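Local structure of colicin-D (Escherichia coli, 5ZNM) at residues M127-A132 against E275-M280. The protein is a plasmid-encoded toxin that kills related bacteria by inhibiting protein synthesis, this chain holding its central domain and C-terminal tRNase domain. Numbering follows the deposited sequence.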
loop_
_atom_site.group_PDB
_atom_site.type_symbol
_atom_site.label_atom_id
_atom_site.label_comp_id
_atom_site.label_asym_id
_atom_site.label_seq_id
_atom_site.Cartn_x
_atom_site.Cartn_y
_atom_site.Cartn_z
ATOM N N MET A 127 10.549 14.590 2.962
ATOM C CA MET A 127 9.452 15.013 2.103
ATOM C C MET A 127 8.327 14.000 2.243
ATOM O O MET A 127 8.552 12.799 2.078
ATOM C CB MET A 127 9.913 15.115 0.644
ATOM C CG MET A 127 8.834 15.546 -0.338
ATOM S SD MET A 127 9.521 15.836 -1.995
ATOM C CE MET A 127 10.150 14.204 -2.356
ATOM N N PHE A 128 7.139 14.486 2.573
ATOM C CA PHE A 128 5.965 13.651 2.795
ATOM C C PHE A 128 4.860 14.111 1.860
ATOM O O PHE A 128 4.642 15.316 1.702
ATOM C CB PHE A 128 5.497 13.748 4.256
ATOM C CG PHE A 128 4.364 12.816 4.597
ATOM C CD1 PHE A 128 4.591 11.459 4.773
ATOM C CD2 PHE A 128 3.074 13.294 4.738
ATOM C CE1 PHE A 128 3.542 10.594 5.085
ATOM C CE2 PHE A 128 2.021 12.430 5.052
ATOM C CZ PHE A 128 2.259 11.086 5.222
ATOM N N SER A 129 4.170 13.168 1.220
ATOM C CA SER A 129 3.203 13.566 0.204
ATOM C C SER A 129 2.027 12.604 0.189
ATOM O O SER A 129 2.176 11.410 0.466
ATOM C CB SER A 129 3.830 13.632 -1.195
ATOM O OG SER A 129 4.389 12.379 -1.540
ATOM N N LEU A 130 0.854 13.147 -0.134
ATOM C CA LEU A 130 -0.374 12.366 -0.210
ATOM C C LEU A 130 -1.373 13.140 -1.048
ATOM O O LEU A 130 -1.172 14.315 -1.352
ATOM C CB LEU A 130 -0.969 12.070 1.171
ATOM C CG LEU A 130 -1.004 13.102 2.310
ATOM C CD1 LEU A 130 -1.280 14.505 1.875
ATOM C CD2 LEU A 130 -2.044 12.686 3.342
ATOM N N SER A 131 -2.479 12.476 -1.381
ATOM C CA SER A 131 -3.484 13.104 -2.228
ATOM C C SER A 131 -4.011 14.381 -1.589
ATOM O O SER A 131 -4.342 14.413 -0.397
ATOM C CB SER A 131 -4.629 12.136 -2.500
ATOM O OG SER A 131 -4.187 11.098 -3.364
ATOM N N ALA A 132 -4.077 15.440 -2.388
ATOM C CA ALA A 132 -4.480 16.736 -1.863
ATOM C C ALA A 132 -5.984 16.828 -1.690
ATOM O O ALA A 132 -6.459 17.583 -0.839
ATOM C CB ALA A 132 -4.007 17.855 -2.789
ATOM N N GLU A 275 -4.552 13.818 -10.757
ATOM C CA GLU A 275 -4.831 13.900 -9.330
ATOM C C GLU A 275 -3.845 14.847 -8.674
ATOM O O GLU A 275 -2.660 14.867 -9.025
ATOM C CB GLU A 275 -4.758 12.523 -8.638
ATOM C CG GLU A 275 -3.470 11.784 -8.837
ATOM C CD GLU A 275 -3.398 10.500 -8.009
ATOM O OE1 GLU A 275 -4.423 9.783 -7.889
ATOM O OE2 GLU A 275 -2.308 10.209 -7.490
ATOM N N ALA A 276 -4.345 15.643 -7.734
ATOM C CA ALA A 276 -3.519 16.614 -7.031
ATOM C C ALA A 276 -2.837 15.950 -5.837
ATOM O O ALA A 276 -3.448 15.152 -5.120
ATOM C CB ALA A 276 -4.365 17.798 -6.556
ATOM N N VAL A 277 -1.566 16.285 -5.640
ATOM C CA VAL A 277 -0.734 15.732 -4.579
ATOM C C VAL A 277 -0.245 16.888 -3.713
ATOM O O VAL A 277 0.318 17.859 -4.231
ATOM C CB VAL A 277 0.461 14.955 -5.162
ATOM C CG1 VAL A 277 1.277 14.278 -4.068
ATOM C CG2 VAL A 277 0.000 13.942 -6.196
ATOM N N TYR A 278 -0.440 16.776 -2.404
ATOM C CA TYR A 278 0.040 17.768 -1.448
ATOM C C TYR A 278 1.367 17.277 -0.890
ATOM O O TYR A 278 1.478 16.117 -0.487
ATOM C CB TYR A 278 -0.995 17.990 -0.342
ATOM C CG TYR A 278 -0.550 18.919 0.773
ATOM C CD1 TYR A 278 -0.129 20.219 0.506
ATOM C CD2 TYR A 278 -0.575 18.500 2.098
ATOM C CE1 TYR A 278 0.264 21.069 1.524
ATOM C CE2 TYR A 278 -0.170 19.351 3.137
ATOM C CZ TYR A 278 0.245 20.629 2.836
ATOM O OH TYR A 278 0.635 21.470 3.847
ATOM N N VAL A 279 2.378 18.145 -0.898
ATOM C CA VAL A 279 3.743 17.762 -0.575
ATOM C C VAL A 279 4.261 18.682 0.528
ATOM O O VAL A 279 4.056 19.901 0.477
ATOM C CB VAL A 279 4.642 17.825 -1.826
ATOM C CG1 VAL A 279 6.054 17.382 -1.485
ATOM C CG2 VAL A 279 4.053 16.949 -2.950
ATOM N N MET A 280 4.904 18.097 1.537
ATOM C CA MET A 280 5.380 18.836 2.707
ATOM C C MET A 280 6.848 18.520 2.917
ATOM O O MET A 280 7.258 17.361 2.815
ATOM C CB MET A 280 4.596 18.459 3.986
ATOM C CG MET A 280 3.116 18.767 3.954
ATOM S SD MET A 280 2.132 17.626 4.949
ATOM C CE MET A 280 1.623 16.388 3.760
HETATM O O HOH W 1 -5.621 10.263 -5.204
#
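F128 and L130 pair antiparallel with M280 and Y278, and the two strand axes run at 155° and approach to 4.5 Å. Each of these two hydrogen-bonded pairs is closed by two backbone bonds. Of these four, the bonds from M280 N to F128 O and from Y278 N to L130 O are the shorter, both 2.8 Å. A fifth bond, A132 N to A276 O, is straight at the hydrogen (179°), but its donor stands above the carbonyl plane. It ties the residue just after strand 126-131 into the ladder. Between the hydrogen-bonded pairs, S129 faces V279 across a non-hydrogen-bonded pair. Here S129 CA lies 3.2 Å from Y278 O, a CA-H...O contact.

F128, L130, Y278 and M280 share one face of the sheet. The F128 and M280 side chains lie side by side. M280 bends at chi3 (-94°), which carries its CE back toward the neighbouring strand. The methyl meets the edge of the F128 ring, near its plane, with CE 3.6 Å from CD2. L130 CD1 touches the same CE and also lies at the edge of the Y278 ring. The ring of Y278 extends away from strand 126-131, and its OH is hydrogen-bonded to D261 and G155. M127 and V279 meet on the opposite side of the sheet, M127 CG being 3.5 Å from V279 CG1. V279 CG2 packs on S129 CB, and L50 adds to this layer. Toward the end of the ladder, a water lies between S131 OG and E275 OE1, unusually close to OG, while E275 OE2 forms a salt bridge with R266.

Strands 56-61 and 262-267 flank the pair. The contact is thus a buried inner antiparallel ladder of a five-stranded sheet, joining sequence-distant strands, probably in the central domain of colicin D.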